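Local coordinates for protein 3-oxosteroid 1-dehydrogenase (Sterolibacterium denitrificans, PDB 7P18) that probably uses FAD to introduce the delta-1 double bond into 3-oxosteroids, passing the electrons to an acceptor, and here holds FAD and androsta-1,4-diene-3,17-dione, at residues L107-C112 and M132-F137; A162-T167 and I184-R189; K244-I249 and R516-L521. One frame throughout, in Å; residues are numbered along the deposited sequence.

Contact 1 of 3, residues L107-C112 and M132-F137; sequences LQYFPC and MEPMLF
Tyr109 lays its ring flat against the backbone entering Pro134, one face over that residue's CA, with the two side chains side by side and pointing the same way. The pyrrolidine, rigid and slim, fits under the aromatic plane: Tyr109 CE2 lies 3.7 Å from Pro134 CD, while the backbone around Met132 C meets the ring's edge. On the other face of this antiparallel ladder Phe110 and Glu133 also run alongside each other, ring and carboxylate planes 29° apart, Phe110 CZ touching Glu133 CG at 3.6 Å. Both start from the cramped rotamer between backbone N and carbonyl carbon (chi1 64° and 77°), which keeps ring and acid chain abreast. Glu133 OE2 is hydrogen-bonded to Thr167 OG1 and OE1 to Ala166 N. Cys112 SG closes on Glu133 CG, and Met135 crosses Phe110 at about a right angle, Met135 CG 3.7 Å from Phe110 CD1.

Phe110 N donates to Glu133 O at 2.9 Å, and Glu133 N returns a bond to Phe110 O at 2.8 Å; Met135 N reaches Gln108 O at 2.8 Å. Replacing Tyr109 with an alanine would probably uncover the Pro134 ring and leave Gly51 O without its hydroxyl partner. Strand 131-138 pairs antiparallel with strands 109-111, 53-54 and 205-206, while helix 208-222 packs on Tyr109, Glu133, Pro134 and Phe137 and helix 84-104 on Leu107, Tyr109 and Met132.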
ATOM      1  N   LEU A 107      -0.126 -19.348  -6.436  1.00 26.57           N
ATOM      2  CA  LEU A 107       0.485 -17.992  -6.294  1.00 25.95           C
ATOM      3  C   LEU A 107       2.019 -18.138  -6.217  1.00 25.00           C
ATOM      4  O   LEU A 107       2.461 -19.010  -5.467  1.00 25.73           O
ATOM      5  CB  LEU A 107      -0.085 -17.370  -5.024  1.00 23.99           C
ATOM      6  CG  LEU A 107       0.457 -16.011  -4.623  1.00 25.84           C
ATOM      7  CD1 LEU A 107       0.147 -14.978  -5.698  1.00 29.07           C
ATOM      8  CD2 LEU A 107      -0.152 -15.624  -3.277  1.00 25.10           C
ATOM      9  N   GLN A 108       2.753 -17.331  -6.968  1.00 24.06           N
ATOM     10  CA  GLN A 108       4.235 -17.325  -7.042  1.00 26.80           C
ATOM     11  C   GLN A 108       4.729 -15.869  -6.903  1.00 28.38           C
ATOM     12  O   GLN A 108       4.208 -14.983  -7.608  1.00 27.57           O
ATOM     13  CB  GLN A 108       4.721 -17.996  -8.337  1.00 29.67           C
ATOM     14  CG  GLN A 108       4.286 -19.463  -8.498  1.00 29.70           C
ATOM     15  CD  GLN A 108       4.979 -20.381  -7.520  1.00 30.26           C
ATOM     16  OE1 GLN A 108       6.217 -20.384  -7.450  1.00 31.00           O
ATOM     17  NE2 GLN A 108       4.202 -21.078  -6.700  1.00 28.70           N
ATOM     18  N   TYR A 109       5.725 -15.644  -6.029  1.00 23.84           N
ATOM     19  CA  TYR A 109       6.451 -14.368  -5.829  1.00 23.65           C
ATOM     20  C   TYR A 109       7.833 -14.476  -6.459  1.00 22.99           C
ATOM     21  O   TYR A 109       8.469 -15.536  -6.301  1.00 24.35           O
ATOM     22  CB  TYR A 109       6.557 -13.985  -4.349  1.00 23.68           C
ATOM     23  CG  TYR A 109       5.378 -13.150  -3.902  1.00 21.84           C
ATOM     24  CD1 TYR A 109       4.187 -13.734  -3.502  1.00 22.81           C
ATOM     25  CD2 TYR A 109       5.430 -11.765  -3.980  1.00 21.61           C
ATOM     26  CE1 TYR A 109       3.069 -12.982  -3.182  1.00 24.46           C
ATOM     27  CE2 TYR A 109       4.331 -10.983  -3.619  1.00 20.10           C
ATOM     28  CZ  TYR A 109       3.148 -11.588  -3.250  1.00 22.23           C
ATOM     29  OH  TYR A 109       2.051 -10.833  -2.916  1.00 24.36           O
ATOM     30  N   PHE A 110       8.291 -13.394  -7.066  1.00 22.10           N
ATOM     31  CA  PHE A 110       9.657 -13.273  -7.627  1.00 23.89           C
ATOM     32  C   PHE A 110      10.161 -11.860  -7.355  1.00 26.26           C
ATOM     33  O   PHE A 110       9.360 -10.942  -7.119  1.00 23.10           O
ATOM     34  CB  PHE A 110       9.656 -13.608  -9.127  1.00 24.92           C
ATOM     35  CG  PHE A 110       8.856 -12.652  -9.976  1.00 24.60           C
ATOM     36  CD1 PHE A 110       7.474 -12.760 -10.065  1.00 25.69           C
ATOM     37  CD2 PHE A 110       9.470 -11.637 -10.663  1.00 26.78           C
ATOM     38  CE1 PHE A 110       6.738 -11.872 -10.838  1.00 24.27           C
ATOM     39  CE2 PHE A 110       8.737 -10.729 -11.408  1.00 26.47           C
ATOM     40  CZ  PHE A 110       7.377 -10.861 -11.521  1.00 26.83           C
ATOM     41  N   PRO A 111      11.483 -11.614  -7.393  1.00 24.43           N
ATOM     42  CA  PRO A 111      12.017 -10.299  -7.044  1.00 22.58           C
ATOM     43  C   PRO A 111      11.795  -9.251  -8.141  1.00 25.71           C
ATOM     44  O   PRO A 111      11.835  -9.597  -9.323  1.00 22.86           O
ATOM     45  CB  PRO A 111      13.539 -10.507  -6.869  1.00 24.57           C
ATOM     46  CG  PRO A 111      13.672 -12.024  -6.723  1.00 25.86           C
ATOM     47  CD  PRO A 111      12.568 -12.591  -7.621  1.00 26.59           C
ATOM     48  N   CYS A 112      11.565  -8.006  -7.723  1.00 22.78           N
ATOM     49  CA  CYS A 112      11.725  -6.803  -8.568  1.00 22.19           C
ATOM     50  C   CYS A 112      13.204  -6.391  -8.549  1.00 23.66           C
ATOM     51  O   CYS A 112      13.633  -5.608  -7.668  1.00 23.07           O
ATOM     52  CB  CYS A 112      10.797  -5.696  -8.102  1.00 22.59           C
ATOM     53  SG  CYS A 112       9.059  -6.201  -8.099  1.00 27.94           S
ATOM     54  N   MET A 132       9.633  -7.958  -3.789  1.00 21.16           N
ATOM     55  CA  MET A 132       9.110  -9.101  -4.564  1.00 22.57           C
ATOM     56  C   MET A 132       7.646  -8.841  -4.926  1.00 25.26           C
ATOM     57  O   MET A 132       6.924  -8.136  -4.147  1.00 20.96           O
ATOM     58  CB  MET A 132       9.226 -10.413  -3.793  1.00 22.17           C
ATOM     59  CG  MET A 132      10.621 -10.703  -3.196  1.00 21.49           C
ATOM     60  SD  MET A 132      10.678 -12.330  -2.389  1.00 22.10           S
ATOM     61  CE  MET A 132      10.936 -13.387  -3.808  1.00 23.80           C
ATOM     62  N   GLU A 133       7.221  -9.407  -6.057  1.00 21.54           N
ATOM     63  CA  GLU A 133       5.821  -9.256  -6.524  1.00 24.22           C
ATOM     64  C   GLU A 133       5.294 -10.577  -7.077  1.00 24.49           C
ATOM     65  O   GLU A 133       6.063 -11.527  -7.340  1.00 23.18           O
ATOM     66  CB  GLU A 133       5.765  -8.137  -7.546  1.00 24.09           C
ATOM     67  CG  GLU A 133       6.290  -8.532  -8.935  1.00 27.23           C
ATOM     68  CD  GLU A 133       5.838  -7.560 -10.006  1.00 27.89           C
ATOM     69  OE1 GLU A 133       4.642  -7.076  -9.923  1.00 26.15           O
ATOM     70  OE2 GLU A 133       6.694  -7.226 -10.865  1.00 26.37           O
ATOM     71  N   PRO A 134       3.958 -10.677  -7.224  1.00 23.98           N
ATOM     72  CA  PRO A 134       3.320 -11.880  -7.745  1.00 24.82           C
ATOM     73  C   PRO A 134       3.400 -12.030  -9.268  1.00 24.19           C
ATOM     74  O   PRO A 134       3.370 -11.021  -9.996  1.00 26.22           O
ATOM     75  CB  PRO A 134       1.837 -11.723  -7.408  1.00 27.39           C
ATOM     76  CG  PRO A 134       1.737 -10.468  -6.556  1.00 24.79           C
ATOM     77  CD  PRO A 134       2.984  -9.665  -6.787  1.00 22.07           C
ATOM     78  N   MET A 135       3.554 -13.266  -9.733  1.00 24.59           N
ATOM     79  CA  MET A 135       3.258 -13.618 -11.144  1.00 27.05           C
ATOM     80  C   MET A 135       1.748 -13.417 -11.382  1.00 26.50           C
ATOM     81  O   MET A 135       0.939 -13.540 -10.415  1.00 25.54           O
ATOM     82  CB  MET A 135       3.627 -15.080 -11.403  1.00 29.82           C
ATOM     83  CG  MET A 135       5.115 -15.345 -11.258  1.00 31.63           C
ATOM     84  SD  MET A 135       5.518 -17.036 -11.826  1.00 39.60           S
ATOM     85  CE  MET A 135       5.402 -16.771 -13.601  1.00 40.61           C
ATOM     86  N   LEU A 136       1.365 -13.091 -12.611  1.00 27.84           N
ATOM     87  CA  LEU A 136      -0.080 -13.055 -12.996  1.00 29.06           C
ATOM     88  C   LEU A 136      -0.742 -14.358 -12.543  1.00 29.23           C
ATOM     89  O   LEU A 136      -0.143 -15.450 -12.669  1.00 34.46           O
ATOM     90  CB  LEU A 136      -0.216 -12.842 -14.505  1.00 29.81           C
ATOM     91  CG  LEU A 136       0.311 -11.534 -15.084  1.00 33.39           C
ATOM     92  CD1 LEU A 136       0.026 -11.479 -16.586  1.00 40.57           C
ATOM     93  CD2 LEU A 136      -0.303 -10.315 -14.418  1.00 34.25           C
ATOM     94  N   PHE A 137      -1.922 -14.244 -11.954  1.00 31.25           N
ATOM     95  CA  PHE A 137      -2.699 -15.365 -11.406  1.00 30.06           C
ATOM     96  C   PHE A 137      -3.973 -15.543 -12.257  1.00 34.47           C
ATOM     97  O   PHE A 137      -4.625 -14.531 -12.655  1.00 30.32           O
ATOM     98  CB  PHE A 137      -3.031 -15.109  -9.934  1.00 28.38           C
ATOM     99  CG  PHE A 137      -3.692 -16.284  -9.285  1.00 29.61           C
ATOM    100  CD1 PHE A 137      -2.940 -17.297  -8.747  1.00 28.43           C
ATOM    101  CD2 PHE A 137      -5.069 -16.402  -9.263  1.00 31.94           C
ATOM    102  CE1 PHE A 137      -3.546 -18.405  -8.187  1.00 28.77           C
ATOM    103  CE2 PHE A 137      -5.678 -17.515  -8.725  1.00 28.52           C
ATOM    104  CZ  PHE A 137      -4.908 -18.510  -8.169  1.00 32.90           C
TER
HETATM  105  O   HOH W   1       0.982 -15.967  -9.001  1.00 27.28           O

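Contact 2 of 3, residues A162-T167 and I184-R189; sequences ASMTAT and IKSLGR
Arg189 and Ser163 supply the direct hydrogen bond between helix 179-191 and the segment 162-167, which leads through the N-cap Thr165 into helix 166-174 and carries Ala166 of the steroid pocket. Arg189 NH2 donates to Ser163 O at 3.3 Å, long but fairly straight (157° at the hydrogen); it arrives in the carbonyl plane on a lone pair, although the oxygen sits 16° out of the guanidinium plane. Arg189 CG is anti to its own N (chi1 -172°), and the chain then bends at chi3, folding the guanidinium back so that one face lies over Ser186 O. An arginine is long enough to make that return and still has several N-H groups to spend.

A water at the guanidinium edge bridges the same groups. It donates to Ser163 O at 2.8 Å and accepts from Ser186 OG at 2.9 Å and from Arg189 NH1 at 3.1 Å, so the carbonyl is gripped by two donors. Ser186 OG is also hydrogen-bonded to Gln182 NE2.

Apolar contact is slight: Ala162 CB meets Leu187 CD2 at 4.1 Å. Separately, Met164 CG packs 4.0 Å from Ser186 OG. Small residues, alanine and serine, let the helix come this close.

Asp203 OD2 forms a salt bridge with Arg189 NH2 and also accepts from Ser163 N. The contact is thus chiefly polar, and Asp203 probably balances the arginine's charge and helps to fix its guanidinium against Ser163.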
ATOM      1  N   ALA A 162      -6.233  -4.690 -19.121  1.00 43.94           N
ATOM      2  CA  ALA A 162      -5.286  -5.827 -19.127  1.00 42.57           C
ATOM      3  C   ALA A 162      -4.384  -5.764 -17.888  1.00 33.92           C
ATOM      4  O   ALA A 162      -3.781  -4.712 -17.631  1.00 35.67           O
ATOM      5  CB  ALA A 162      -4.477  -5.820 -20.398  1.00 43.91           C
ATOM      6  N   SER A 163      -4.341  -6.861 -17.140  1.00 38.14           N
ATOM      7  CA  SER A 163      -3.508  -6.983 -15.907  1.00 34.93           C
ATOM      8  C   SER A 163      -2.034  -6.987 -16.326  1.00 34.67           C
ATOM      9  O   SER A 163      -1.718  -7.660 -17.344  1.00 35.75           O
ATOM     10  CB  SER A 163      -3.877  -8.194 -15.150  1.00 32.13           C
ATOM     11  OG  SER A 163      -5.190  -8.056 -14.614  1.00 36.64           O
ATOM     12  N   MET A 164      -1.174  -6.264 -15.590  1.00 34.88           N
ATOM     13  CA  MET A 164       0.307  -6.375 -15.730  1.00 33.40           C
ATOM     14  C   MET A 164       0.976  -6.510 -14.357  1.00 35.99           C
ATOM     15  O   MET A 164       0.401  -6.051 -13.350  1.00 31.51           O
ATOM     16  CB  MET A 164       0.870  -5.133 -16.410  1.00 34.56           C
ATOM     17  CG  MET A 164       0.254  -4.883 -17.804  1.00 43.62           C
ATOM     18  SD  MET A 164       0.826  -3.325 -18.503  1.00 49.67           S
ATOM     19  CE  MET A 164       0.585  -2.170 -17.134  1.00 53.81           C
ATOM     20  N   THR A 165       2.176  -7.098 -14.338  1.00 34.10           N
ATOM     21  CA  THR A 165       3.103  -7.076 -13.185  1.00 30.21           C
ATOM     22  C   THR A 165       3.736  -5.702 -13.162  1.00 32.10           C
ATOM     23  O   THR A 165       3.736  -5.027 -14.216  1.00 36.35           O
ATOM     24  CB  THR A 165       4.178  -8.159 -13.313  1.00 30.71           C
ATOM     25  OG1 THR A 165       4.962  -7.871 -14.478  1.00 29.70           O
ATOM     26  CG2 THR A 165       3.566  -9.536 -13.408  1.00 33.07           C
ATOM     27  N   ALA A 166       4.249  -5.283 -12.017  1.00 26.67           N
ATOM     28  CA  ALA A 166       5.029  -4.032 -11.873  1.00 30.63           C
ATOM     29  C   ALA A 166       6.260  -4.119 -12.774  1.00 34.06           C
ATOM     30  O   ALA A 166       6.626  -3.102 -13.384  1.00 33.02           O
ATOM     31  CB  ALA A 166       5.415  -3.780 -10.441  1.00 30.36           C
ATOM     32  N   THR A 167       6.861  -5.302 -12.874  1.00 32.03           N
ATOM     33  CA  THR A 167       8.037  -5.522 -13.755  1.00 32.06           C
ATOM     34  C   THR A 167       7.639  -5.202 -15.211  1.00 36.87           C
ATOM     35  O   THR A 167       8.293  -4.329 -15.805  1.00 38.96           O
ATOM     36  CB  THR A 167       8.567  -6.953 -13.618  1.00 33.01           C
ATOM     37  OG1 THR A 167       8.853  -7.159 -12.224  1.00 31.26           O
ATOM     38  CG2 THR A 167       9.794  -7.180 -14.478  1.00 36.65           C
ATOM     39  N   ILE A 184       1.458  -4.739 -26.783  1.00 54.71           N
ATOM     40  CA  ILE A 184       0.895  -5.687 -27.788  1.00 58.54           C
ATOM     41  C   ILE A 184       0.714  -7.061 -27.137  1.00 56.35           C
ATOM     42  O   ILE A 184      -0.356  -7.689 -27.350  1.00 52.93           O
ATOM     43  CB  ILE A 184       1.785  -5.750 -29.058  1.00 63.51           C
ATOM     44  CG1 ILE A 184       1.438  -4.648 -30.067  1.00 61.68           C
ATOM     45  CG2 ILE A 184       1.734  -7.128 -29.714  1.00 66.36           C
ATOM     46  CD1 ILE A 184       1.848  -3.240 -29.663  1.00 61.84           C
ATOM     47  N   LYS A 185       1.701  -7.530 -26.373  1.00 54.02           N
ATOM     48  CA  LYS A 185       1.636  -8.871 -25.738  1.00 59.84           C
ATOM     49  C   LYS A 185       0.439  -8.867 -24.767  1.00 51.08           C
ATOM     50  O   LYS A 185      -0.364  -9.824 -24.800  1.00 57.82           O
ATOM     51  CB  LYS A 185       2.989  -9.201 -25.093  1.00 64.80           C
ATOM     52  CG  LYS A 185       3.168 -10.645 -24.629  1.00 77.43           C
ATOM     53  CD  LYS A 185       4.534 -10.962 -24.015  1.00 84.66           C
ATOM     54  CE  LYS A 185       4.880 -10.162 -22.768  1.00 93.00           C
ATOM     55  NZ  LYS A 185       3.950 -10.397 -21.630  1.00 87.54           N
ATOM     56  N   SER A 186       0.299  -7.793 -23.985  1.00 48.05           N
ATOM     57  CA  SER A 186      -0.646  -7.690 -22.837  1.00 50.64           C
ATOM     58  C   SER A 186      -2.085  -7.593 -23.364  1.00 44.64           C
ATOM     59  O   SER A 186      -2.910  -8.482 -23.039  1.00 44.95           O
ATOM     60  CB  SER A 186      -0.295  -6.529 -21.935  1.00 49.36           C
ATOM     61  OG  SER A 186       0.909  -6.780 -21.208  1.00 47.21           O
ATOM     62  N   LEU A 187      -2.360  -6.600 -24.201  1.00 52.79           N
ATOM     63  CA  LEU A 187      -3.706  -6.399 -24.809  1.00 52.69           C
ATOM     64  C   LEU A 187      -4.013  -7.551 -25.760  1.00 50.41           C
ATOM     65  O   LEU A 187      -5.148  -8.058 -25.734  1.00 56.04           O
ATOM     66  CB  LEU A 187      -3.743  -5.025 -25.473  1.00 54.38           C
ATOM     67  CG  LEU A 187      -3.846  -3.889 -24.465  1.00 57.20           C
ATOM     68  CD1 LEU A 187      -3.427  -2.569 -25.075  1.00 58.56           C
ATOM     69  CD2 LEU A 187      -5.263  -3.808 -23.906  1.00 57.96           C
ATOM     70  N   GLY A 188      -3.003  -8.017 -26.481  1.00 54.23           N
ATOM     71  CA  GLY A 188      -3.072  -9.258 -27.269  1.00 55.48           C
ATOM     72  C   GLY A 188      -3.666 -10.403 -26.481  1.00 56.00           C
ATOM     73  O   GLY A 188      -4.735 -10.904 -26.895  1.00 55.92           O
ATOM     74  N   ARG A 189      -3.012 -10.806 -25.383  1.00 53.57           N
ATOM     75  CA  ARG A 189      -3.425 -11.956 -24.526  1.00 51.07           C
ATOM     76  C   ARG A 189      -4.910 -11.798 -24.160  1.00 47.68           C
ATOM     77  O   ARG A 189      -5.639 -12.802 -24.212  1.00 51.01           O
ATOM     78  CB  ARG A 189      -2.558 -11.996 -23.256  1.00 52.08           C
ATOM     79  CG  ARG A 189      -2.742 -13.229 -22.383  1.00 54.51           C
ATOM     80  CD  ARG A 189      -2.165 -13.035 -20.988  1.00 55.99           C
ATOM     81  NE  ARG A 189      -2.880 -11.974 -20.281  1.00 55.33           N
ATOM     82  CZ  ARG A 189      -2.336 -10.848 -19.830  1.00 54.40           C
ATOM     83  NH1 ARG A 189      -1.033 -10.632 -19.961  1.00 60.02           N
ATOM     84  NH2 ARG A 189      -3.096  -9.950 -19.222  1.00 46.12           N
TER
HETATM   85  O   HOH W   2       0.579  -8.273 -18.744  1.00 49.30           O

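Contact 3 of 3, residues K244-I249 and R516-L521; sequences KRVTGI and RPIEGL
A type II beta turn, Ile518 to Leu521, leads into strand 521-523, an outermost strand of the five-stranded parallel sheet, and sets it against the start of strand 245-253 in the four-stranded mixed sheet. Val246 N donates to Glu519 O at 2.9 Å in a nearly straight bond (169° at the hydrogen) that lies in the carbonyl plane, and the same oxygen takes a CA-H...O contact from Arg245 CA at 3.4 Å. The turn is closed by Leu521 N on Ile518 O. Gly520 fits its third position because phi is positive, 87°, and because a CB would run into Val246 O.

Val246 points toward the turn and divides its contacts: CG2 reaches Ile518 CG2 and Leu521 CB, each at 4.1 Å, crossing each of them at a slant. With CG1 placed anti to the nitrogen of Val246 (chi1 162°), CG2 is the branch that meets the turn. Ile518 also lays CG2 3.7 Å from Lys244 O. A branched valine suits the place because one methyl can reach both Ile518 and Leu521.

On the outer side the side chains of Arg245 and Glu519 meet through their aliphatic parts, Arg245 CG to Glu519 CB at 3.7 Å. Their charged ends are not in contact; Arg245 NH2 instead forms a salt bridge with Glu239, and Thr247 CG2 covers one face of its guanidinium. A water donates to Lys244 O and accepts from Glu519 N and from Arg516 NH1, the last at 2.7 Å from the water oxygen, which lies in plane at the guanidinium edge.

Just beyond, Thr247 and Gly248 face Ile237 in a classic beta bulge, pairing with strand 233-239, while strand 256-262 pairs on the other side. Strand 265-268 packs on Val246 and Leu521, and strand 509-511 covers Ile518 and Leu521.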
ATOM      1  N   LYS A 244      -7.298 -11.437  31.772  1.00 47.90           N
ATOM      2  CA  LYS A 244      -8.252 -11.812  30.708  1.00 46.79           C
ATOM      3  C   LYS A 244      -7.496 -12.534  29.586  1.00 43.91           C
ATOM      4  O   LYS A 244      -6.412 -12.069  29.138  1.00 37.72           O
ATOM      5  CB  LYS A 244      -8.999 -10.563  30.240  1.00 52.25           C
ATOM      6  CG  LYS A 244      -9.910  -9.948  31.288  1.00 56.23           C
ATOM      7  CD  LYS A 244     -10.790 -10.990  31.939  1.00 68.63           C
ATOM      8  CE  LYS A 244     -11.859 -10.410  32.836  1.00 73.15           C
ATOM      9  NZ  LYS A 244     -11.282 -10.040  34.150  1.00 78.42           N
ATOM     10  N   ARG A 245      -8.070 -13.644  29.156  1.00 38.94           N
ATOM     11  CA  ARG A 245      -7.644 -14.446  27.994  1.00 37.24           C
ATOM     12  C   ARG A 245      -8.776 -14.315  26.983  1.00 31.61           C
ATOM     13  O   ARG A 245      -9.929 -14.201  27.409  1.00 32.82           O
ATOM     14  CB  ARG A 245      -7.428 -15.907  28.421  1.00 44.22           C
ATOM     15  CG  ARG A 245      -7.167 -16.892  27.293  1.00 52.18           C
ATOM     16  CD  ARG A 245      -6.779 -18.251  27.840  1.00 59.67           C
ATOM     17  NE  ARG A 245      -7.854 -18.781  28.661  1.00 66.41           N
ATOM     18  CZ  ARG A 245      -8.656 -19.799  28.345  1.00 69.45           C
ATOM     19  NH1 ARG A 245      -8.527 -20.438  27.189  1.00 74.91           N
ATOM     20  NH2 ARG A 245      -9.592 -20.180  29.204  1.00 63.86           N
ATOM     21  N   VAL A 246      -8.449 -14.344  25.701  1.00 30.18           N
ATOM     22  CA  VAL A 246      -9.462 -14.227  24.622  1.00 31.20           C
ATOM     23  C   VAL A 246      -9.807 -15.639  24.194  1.00 27.33           C
ATOM     24  O   VAL A 246      -8.870 -16.407  23.856  1.00 31.37           O
ATOM     25  CB  VAL A 246      -8.943 -13.377  23.445  1.00 27.88           C
ATOM     26  CG1 VAL A 246      -9.767 -13.604  22.201  1.00 29.56           C
ATOM     27  CG2 VAL A 246      -8.927 -11.919  23.830  1.00 25.88           C
ATOM     28  N   THR A 247     -11.103 -15.967  24.199  1.00 27.17           N
ATOM     29  CA  THR A 247     -11.600 -17.346  23.942  1.00 30.03           C
ATOM     30  C   THR A 247     -12.498 -17.371  22.710  1.00 29.64           C
ATOM     31  O   THR A 247     -12.926 -18.476  22.310  1.00 34.25           O
ATOM     32  CB  THR A 247     -12.350 -17.868  25.173  1.00 31.81           C
ATOM     33  OG1 THR A 247     -13.402 -16.945  25.452  1.00 33.15           O
ATOM     34  CG2 THR A 247     -11.455 -17.942  26.384  1.00 34.20           C
ATOM     35  N   GLY A 248     -12.768 -16.201  22.110  1.00 29.29           N
ATOM     36  CA  GLY A 248     -13.636 -16.132  20.929  1.00 29.29           C
ATOM     37  C   GLY A 248     -13.990 -14.712  20.535  1.00 27.70           C
ATOM     38  O   GLY A 248     -13.413 -13.762  21.075  1.00 29.70           O
ATOM     39  N   ILE A 249     -14.961 -14.583  19.631  1.00 28.14           N
ATOM     40  CA  ILE A 249     -15.468 -13.266  19.175  1.00 28.60           C
ATOM     41  C   ILE A 249     -16.991 -13.329  19.070  1.00 33.30           C
ATOM     42  O   ILE A 249     -17.521 -14.418  18.878  1.00 32.25           O
ATOM     43  CB  ILE A 249     -14.848 -12.882  17.820  1.00 31.22           C
ATOM     44  CG1 ILE A 249     -15.247 -13.839  16.697  1.00 29.71           C
ATOM     45  CG2 ILE A 249     -13.336 -12.768  17.955  1.00 32.18           C
ATOM     46  CD1 ILE A 249     -14.841 -13.394  15.300  1.00 30.46           C
ATOM     47  N   ARG A 516       2.554  -7.402  28.957  1.00 34.78           N
ATOM     48  CA  ARG A 516       2.146  -8.816  29.147  1.00 32.68           C
ATOM     49  C   ARG A 516       1.270  -9.241  27.978  1.00 29.81           C
ATOM     50  O   ARG A 516       0.286  -8.560  27.676  1.00 30.56           O
ATOM     51  CB  ARG A 516       1.398  -8.946  30.473  1.00 39.40           C
ATOM     52  CG  ARG A 516       1.014 -10.377  30.804  1.00 45.09           C
ATOM     53  CD  ARG A 516       0.250 -10.540  32.114  1.00 50.58           C
ATOM     54  NE  ARG A 516      -0.120 -11.940  32.331  1.00 54.20           N
ATOM     55  CZ  ARG A 516      -1.185 -12.564  31.785  1.00 62.31           C
ATOM     56  NH1 ARG A 516      -2.031 -11.924  30.986  1.00 58.66           N
ATOM     57  NH2 ARG A 516      -1.405 -13.843  32.050  1.00 62.54           N
ATOM     58  N   PRO A 517       1.575 -10.364  27.289  1.00 29.08           N
ATOM     59  CA  PRO A 517       0.695 -10.888  26.255  1.00 29.98           C
ATOM     60  C   PRO A 517      -0.719 -11.149  26.779  1.00 34.76           C
ATOM     61  O   PRO A 517      -0.889 -11.713  27.875  1.00 30.01           O
ATOM     62  CB  PRO A 517       1.319 -12.208  25.795  1.00 29.06           C
ATOM     63  CG  PRO A 517       2.759 -12.058  26.194  1.00 31.56           C
ATOM     64  CD  PRO A 517       2.780 -11.190  27.433  1.00 33.38           C
ATOM     65  N   ILE A 518      -1.705 -10.743  25.981  1.00 29.14           N
ATOM     66  CA  ILE A 518      -3.108 -11.166  26.170  1.00 29.37           C
ATOM     67  C   ILE A 518      -3.222 -12.542  25.539  1.00 28.24           C
ATOM     68  O   ILE A 518      -3.151 -12.671  24.319  1.00 28.82           O
ATOM     69  CB  ILE A 518      -4.105 -10.140  25.610  1.00 30.14           C
ATOM     70  CG1 ILE A 518      -3.884  -8.773  26.248  1.00 31.23           C
ATOM     71  CG2 ILE A 518      -5.525 -10.627  25.809  1.00 29.68           C
ATOM     72  CD1 ILE A 518      -4.748  -7.651  25.673  1.00 31.67           C
ATOM     73  N   GLU A 519      -3.265 -13.564  26.390  1.00 32.42           N
ATOM     74  CA  GLU A 519      -3.349 -14.977  25.966  1.00 31.72           C
ATOM     75  C   GLU A 519      -4.510 -15.114  24.989  1.00 26.03           C
ATOM     76  O   GLU A 519      -5.578 -14.596  25.325  1.00 28.44           O
ATOM     77  CB  GLU A 519      -3.637 -15.898  27.159  1.00 36.89           C
ATOM     78  CG  GLU A 519      -2.550 -15.894  28.208  1.00 45.82           C
ATOM     79  CD  GLU A 519      -1.219 -16.434  27.706  1.00 52.57           C
ATOM     80  OE1 GLU A 519      -1.249 -17.391  26.903  1.00 59.80           O
ATOM     81  OE2 GLU A 519      -0.157 -15.895  28.113  1.00 58.44           O
ATOM     82  N   GLY A 520      -4.277 -15.805  23.882  1.00 25.01           N
ATOM     83  CA  GLY A 520      -5.245 -16.120  22.818  1.00 28.86           C
ATOM     84  C   GLY A 520      -5.388 -15.043  21.728  1.00 27.34           C
ATOM     85  O   GLY A 520      -6.168 -15.273  20.780  1.00 30.61           O
ATOM     86  N   LEU A 521      -4.740 -13.886  21.855  1.00 24.85           N
ATOM     87  CA  LEU A 521      -4.978 -12.732  20.931  1.00 24.24           C
ATOM     88  C   LEU A 521      -3.693 -12.361  20.183  1.00 24.83           C
ATOM     89  O   LEU A 521      -2.680 -12.019  20.838  1.00 25.60           O
ATOM     90  CB  LEU A 521      -5.455 -11.525  21.711  1.00 24.11           C
ATOM     91  CG  LEU A 521      -6.013 -10.382  20.860  1.00 25.48           C
ATOM     92  CD1 LEU A 521      -7.230 -10.861  20.094  1.00 25.06           C
ATOM     93  CD2 LEU A 521      -6.337  -9.170  21.724  1.00 26.51           C
TER
HETATM   94  O   HOH W   3      -3.882 -13.140  29.405  1.00 37.50           O

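The three contacts follow one another along the chain, each closing before the next opens, and all belong to the FAD-binding domain. Contacts 1 and 2 are neighbours, their centres 14 Å apart: the carboxylate of Glu133 ties strand 131-138 to the start of helix 166-174. Since Ala166 lines the pocket holding the steroid product, this junction lies beside the steroid pocket. Contact 3 stands apart, its centre 35 Å from that of contact 1 and 46 Å from that of contact 2, across the chain's centre from the latter. It joins sheets of the Rossmann-type part, away from the steroid.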